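Local coordinates for enoyl-CoA hydratase/carnithine racemase (Thermus thermophilus JL-18, PDB 6SL9), which probably acts as the crotonase-family isomerase PaaG of phenylacetic acid catabolism, forming oxepin-CoA, at residues I6-Q11 against L15-N20; L119-V124 against L191-E196. One frame throughout, in Å; residues are numbered along the deposited sequence.

Interaction 1 (I6-Q11 against L15-N20); sequences ILKERQ and LVLTLN
The carbonyl O of L7 is gripped twice from the facing strand: the T18 amide N donates to it at 3.0 Å, and the CA-H of L17 makes a longer contact with L7 O at 3.3 Å. The same pattern recurs at the next hydrogen-bonded pair, where V16 O accepts from E9 N at 2.9 Å and also meets the CA-H of K8. L7 N to T18 O completes the first hydrogen-bonded pair. V16 N to E9 O completes the second; it is the straightest of the four bonds (167° at the hydrogen) and, at 2.8 Å, the shortest. Between and beyond these rungs, I6 with L19, K8 with L17 and R10 with L15 form the non-hydrogen-bonded pairs of an antiparallel hairpin.

On the face carrying I6, K8, L17 and L19, neighbours lie side by side: I6 CD1 meets L19 CD2 at 3.5 Å, while L17 CD2 sits 3.7 Å from K8 CG. Helix 30-45 covers this face, and its E42 takes the K8 ammonium in a salt bridge. On the other face L7 spreads over the N20 amide, its CG 3.6 Å from N20 ND2. With its CG anti to the backbone N (chi1 -173°), N20 lays that amide beneath the leucine, and ND2 bonds N2 OD1.

Backbone bonds thus fix the register, while the pairing places aliphatic groups under the helix and lets the lysine reach a carboxylate at its margin.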
loop_
_atom_site.group_PDB
_atom_site.type_symbol
_atom_site.label_atom_id
_atom_site.label_comp_id
_atom_site.label_asym_id
_atom_site.label_seq_id
_atom_site.Cartn_x
_atom_site.Cartn_y
_atom_site.Cartn_z
ATOM N N ILE A 6 23.541 -12.792 21.032
ATOM C CA ILE A 6 22.101 -12.530 21.312
ATOM C C ILE A 6 21.875 -12.766 22.795
ATOM O O ILE A 6 21.902 -13.901 23.276
ATOM C CB ILE A 6 21.173 -13.376 20.443
ATOM C CG1 ILE A 6 21.452 -13.192 18.955
ATOM C CG2 ILE A 6 19.733 -13.068 20.763
ATOM C CD1 ILE A 6 21.114 -11.819 18.409
ATOM N N LEU A 7 21.726 -11.702 23.554
ATOM C CA LEU A 7 21.377 -11.858 24.982
ATOM C C LEU A 7 19.917 -12.236 25.091
ATOM O O LEU A 7 19.091 -11.767 24.296
ATOM C CB LEU A 7 21.662 -10.575 25.753
ATOM C CG LEU A 7 23.124 -10.146 25.832
ATOM C CD1 LEU A 7 23.262 -8.703 26.363
ATOM C CD2 LEU A 7 23.937 -11.067 26.724
ATOM N N LYS A 8 19.599 -13.054 26.081
ATOM C CA LYS A 8 18.233 -13.508 26.316
ATOM C C LYS A 8 17.886 -13.319 27.781
ATOM O O LYS A 8 18.647 -13.782 28.638
ATOM C CB LYS A 8 18.089 -14.995 26.024
ATOM C CG LYS A 8 18.331 -15.391 24.600
ATOM C CD LYS A 8 18.140 -16.902 24.395
ATOM C CE LYS A 8 19.205 -17.709 25.095
ATOM N NZ LYS A 8 19.129 -19.156 24.786
ATOM N N GLU A 9 16.708 -12.787 28.052
ATOM C CA GLU A 9 16.223 -12.727 29.438
ATOM C C GLU A 9 14.695 -12.812 29.373
ATOM O O GLU A 9 14.104 -12.171 28.578
ATOM C CB GLU A 9 16.651 -11.405 30.068
ATOM C CG GLU A 9 15.915 -11.039 31.332
ATOM C CD GLU A 9 16.028 -9.576 31.705
ATOM O OE1 GLU A 9 15.211 -9.148 32.543
ATOM O OE2 GLU A 9 16.905 -8.880 31.150
ATOM N N ARG A 10 14.093 -13.533 30.286
ATOM C CA ARG A 10 12.652 -13.623 30.398
ATOM C C ARG A 10 12.201 -12.715 31.540
ATOM O O ARG A 10 12.750 -12.753 32.656
ATOM C CB ARG A 10 12.133 -15.043 30.613
ATOM C CG ARG A 10 10.611 -15.121 30.542
ATOM C CD ARG A 10 10.030 -16.513 30.377
ATOM N NE ARG A 10 10.386 -17.438 31.454
ATOM C CZ ARG A 10 9.727 -17.614 32.585
ATOM N NH1 ARG A 10 10.145 -18.537 33.425
ATOM N NH2 ARG A 10 8.679 -16.870 32.893
ATOM N N GLN A 11 11.229 -11.867 31.248
ATOM C CA GLN A 11 10.568 -11.002 32.252
ATOM C C GLN A 11 9.077 -11.330 32.140
ATOM O O GLN A 11 8.471 -11.069 31.070
ATOM C CB GLN A 11 10.847 -9.541 31.941
ATOM C CG GLN A 11 12.318 -9.185 31.930
ATOM C CD GLN A 11 12.465 -7.777 32.427
ATOM O OE1 GLN A 11 11.635 -7.286 33.175
ATOM N NE2 GLN A 11 13.488 -7.097 31.957
ATOM N N LEU A 15 10.031 -12.721 26.355
ATOM C CA LEU A 15 11.445 -13.021 26.089
ATOM C C LEU A 15 12.063 -11.753 25.479
ATOM O O LEU A 15 11.688 -11.387 24.388
ATOM C CB LEU A 15 11.588 -14.247 25.195
ATOM C CG LEU A 15 13.013 -14.604 24.819
ATOM C CD1 LEU A 15 13.839 -15.002 26.019
ATOM C CD2 LEU A 15 13.041 -15.730 23.811
ATOM N N VAL A 16 13.056 -11.212 26.172
ATOM C CA VAL A 16 13.795 -10.024 25.733
ATOM C C VAL A 16 15.089 -10.484 25.074
ATOM O O VAL A 16 15.920 -11.157 25.738
ATOM C CB VAL A 16 14.050 -9.079 26.898
ATOM C CG1 VAL A 16 14.739 -7.829 26.350
ATOM C CG2 VAL A 16 12.804 -8.677 27.643
ATOM N N LEU A 17 15.215 -10.128 23.824
ATOM C CA LEU A 17 16.403 -10.430 22.993
ATOM C C LEU A 17 17.170 -9.149 22.717
ATOM O O LEU A 17 16.572 -8.188 22.251
ATOM C CB LEU A 17 15.982 -11.081 21.679
ATOM C CG LEU A 17 15.180 -12.379 21.829
ATOM C CD1 LEU A 17 14.839 -12.980 20.475
ATOM C CD2 LEU A 17 15.895 -13.410 22.724
ATOM N N THR A 18 18.469 -9.162 22.954
ATOM C CA THR A 18 19.305 -7.981 22.765
ATOM C C THR A 18 20.456 -8.338 21.848
ATOM O O THR A 18 21.289 -9.194 22.203
ATOM C CB THR A 18 19.764 -7.399 24.100
ATOM O OG1 THR A 18 18.668 -7.206 24.977
ATOM C CG2 THR A 18 20.519 -6.102 23.887
ATOM N N LEU A 19 20.504 -7.660 20.707
ATOM C CA LEU A 19 21.678 -7.753 19.817
ATOM C C LEU A 19 22.899 -7.237 20.592
ATOM O O LEU A 19 22.871 -6.091 21.119
ATOM C CB LEU A 19 21.488 -6.937 18.524
ATOM C CG LEU A 19 20.194 -7.218 17.762
ATOM C CD1 LEU A 19 20.116 -6.288 16.597
ATOM C CD2 LEU A 19 20.068 -8.649 17.344
ATOM N N ASN A 20 23.979 -8.027 20.634
ATOM C CA ASN A 20 25.059 -7.723 21.605
ATOM C C ASN A 20 26.429 -7.855 20.941
ATOM O O ASN A 20 27.248 -8.696 21.328
ATOM C CB ASN A 20 24.938 -8.638 22.812
ATOM C CG ASN A 20 25.912 -8.242 23.890
ATOM O OD1 ASN A 20 26.143 -7.044 24.071
ATOM N ND2 ASN A 20 26.426 -9.224 24.633
#

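Interaction 2 (L119-V124 against L191-E196); sequences LRLAAV and LSLAKE
L193 reaches down from helix 186-197 with one methyl, CD2, and lays it between two leucines of strand 119-123. CD2 of L193 is 3.9 Å from L119 CB and 4.0 Å from L121 CD1. CG of L193 stands anti to its own backbone N (chi1 174°), which carries the forked end off the helix toward the strand.

The two strand leucines meet it differently. L119 crosses L193 at about a right angle, touching with its CB and CD1. L121 comes in obliquely, and the turn of its chi2 to 82° swings CD1 toward the helix, so a single branch makes the touch. Every atom that meets is carbon, and all three residues are buried.

R120, between them in sequence, leaves the strand on the other side: its guanidinium bonds the carbonyls of G117, G175 and L176, and also Q157 of the second subunit. That subunit's L162 packs on L119 as well. L119 and L121 thus receive the helix on one side of the strand, and L119 and R120 both also reach the second subunit. The result is a helix laid across the strands of the core sheet, as in the spiral of beta-beta-alpha turns that defines the crotonase fold.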
loop_
_atom_site.group_PDB
_atom_site.type_symbol
_atom_site.label_atom_id
_atom_site.label_comp_id
_atom_site.label_asym_id
_atom_site.label_seq_id
_atom_site.Cartn_x
_atom_site.Cartn_y
_atom_site.Cartn_z
ATOM N N LEU A 119 4.867 -4.375 16.463
ATOM C CA LEU A 119 4.763 -3.033 17.040
ATOM C C LEU A 119 6.169 -2.542 17.294
ATOM O O LEU A 119 7.003 -3.291 17.829
ATOM C CB LEU A 119 3.912 -3.026 18.313
ATOM C CG LEU A 119 2.440 -3.376 18.045
ATOM C CD1 LEU A 119 1.645 -3.599 19.276
ATOM C CD2 LEU A 119 1.770 -2.319 17.210
ATOM N N ARG A 120 6.432 -1.309 16.872
ATOM C CA ARG A 120 7.810 -0.793 16.829
ATOM C C ARG A 120 7.869 0.559 17.523
ATOM O O ARG A 120 7.074 1.454 17.233
ATOM C CB ARG A 120 8.209 -0.676 15.363
ATOM C CG ARG A 120 8.193 -2.003 14.628
ATOM C CD ARG A 120 8.517 -1.925 13.150
ATOM N NE ARG A 120 7.603 -1.052 12.428
ATOM C CZ ARG A 120 6.380 -1.407 12.043
ATOM N NH1 ARG A 120 5.960 -2.655 12.198
ATOM N NH2 ARG A 120 5.610 -0.517 11.411
ATOM N N LEU A 121 8.836 0.710 18.418
ATOM C CA LEU A 121 9.097 1.964 19.141
ATOM C C LEU A 121 10.517 2.391 18.842
ATOM O O LEU A 121 11.402 1.549 18.625
ATOM C CB LEU A 121 8.975 1.766 20.660
ATOM C CG LEU A 121 7.632 1.371 21.224
ATOM C CD1 LEU A 121 7.431 -0.116 21.081
ATOM C CD2 LEU A 121 7.531 1.718 22.682
ATOM N N ALA A 122 10.743 3.696 18.836
ATOM C CA ALA A 122 12.093 4.230 18.677
ATOM C C ALA A 122 12.390 5.213 19.794
ATOM O O ALA A 122 11.488 5.991 20.224
ATOM C CB ALA A 122 12.212 4.968 17.371
ATOM N N ALA A 123 13.643 5.245 20.239
ATOM C CA ALA A 123 14.154 6.315 21.087
ATOM C C ALA A 123 14.270 7.585 20.279
ATOM O O ALA A 123 14.706 7.555 19.136
ATOM C CB ALA A 123 15.517 5.968 21.619
ATOM N N VAL A 124 14.077 8.691 20.963
ATOM C CA VAL A 124 14.544 9.992 20.459
ATOM C C VAL A 124 16.050 9.793 20.226
ATOM O O VAL A 124 16.770 9.337 21.165
ATOM C CB VAL A 124 14.234 11.092 21.498
ATOM C CG1 VAL A 124 14.948 12.372 21.124
ATOM C CG2 VAL A 124 12.743 11.344 21.693
ATOM N N LEU A 191 8.867 -2.658 27.127
ATOM C CA LEU A 191 8.573 -3.824 27.991
ATOM C C LEU A 191 7.117 -3.780 28.468
ATOM O O LEU A 191 6.480 -4.816 28.535
ATOM C CB LEU A 191 9.553 -3.933 29.142
ATOM C CG LEU A 191 9.407 -5.197 29.945
ATOM C CD1 LEU A 191 9.627 -6.466 29.133
ATOM C CD2 LEU A 191 10.386 -5.163 31.096
ATOM N N SER A 192 6.612 -2.621 28.841
ATOM C CA SER A 192 5.201 -2.492 29.281
ATOM C C SER A 192 4.302 -2.976 28.147
ATOM O O SER A 192 3.331 -3.720 28.403
ATOM C CB SER A 192 4.912 -1.040 29.646
ATOM O OG SER A 192 3.570 -0.917 30.009
ATOM N N LEU A 193 4.556 -2.523 26.915
ATOM C CA LEU A 193 3.694 -2.937 25.785
ATOM C C LEU A 193 3.839 -4.454 25.561
ATOM O O LEU A 193 2.850 -5.153 25.376
ATOM C CB LEU A 193 4.118 -2.157 24.538
ATOM C CG LEU A 193 3.433 -2.564 23.228
ATOM C CD1 LEU A 193 1.951 -2.384 23.346
ATOM C CD2 LEU A 193 3.968 -1.786 22.049
ATOM N N ALA A 194 5.048 -4.987 25.567
ATOM C CA ALA A 194 5.264 -6.431 25.402
ATOM C C ALA A 194 4.542 -7.213 26.491
ATOM O O ALA A 194 3.963 -8.251 26.203
ATOM C CB ALA A 194 6.738 -6.729 25.342
ATOM N N LYS A 195 4.539 -6.719 27.730
ATOM C CA LYS A 195 3.839 -7.416 28.827
ATOM C C LYS A 195 2.332 -7.403 28.590
ATOM O O LYS A 195 1.658 -8.358 28.938
ATOM C CB LYS A 195 4.242 -6.832 30.174
ATOM C CG LYS A 195 5.601 -7.302 30.662
ATOM C CD LYS A 195 5.961 -6.662 31.999
ATOM C CE LYS A 195 7.268 -7.171 32.553
ATOM N NZ LYS A 195 7.513 -6.712 33.935
ATOM N N GLU A 196 1.805 -6.320 28.050
ATOM C CA GLU A 196 0.362 -6.236 27.734
ATOM C C GLU A 196 0.068 -7.269 26.659
ATOM O O GLU A 196 -0.895 -8.018 26.780
ATOM C CB GLU A 196 -0.018 -4.846 27.234
ATOM C CG GLU A 196 -0.002 -3.709 28.240
ATOM C CD GLU A 196 -0.632 -2.411 27.742
ATOM O OE1 GLU A 196 -1.243 -2.419 26.632
ATOM O OE2 GLU A 196 -0.544 -1.400 28.489
#

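From the N terminus, interaction 1 comes first: strand 6-11 turns within three residues and returns as 15-20, a tight hairpin at one border of the six-stranded sheet. The chain then lays down strands 51-56 and 98-102 before reaching 119-124, where interaction 2 opens. Its loop is far longer, closing 66 residues later at helix 186-197. The two are in series, neither nested nor crossed, yet they meet in space. L191, on the helix that closes interaction 2, packs against Q11 and V16 of the hairpin, while L193 sits on strand 119-123. One helix thus spans the sheet from its hairpin border to an inner strand.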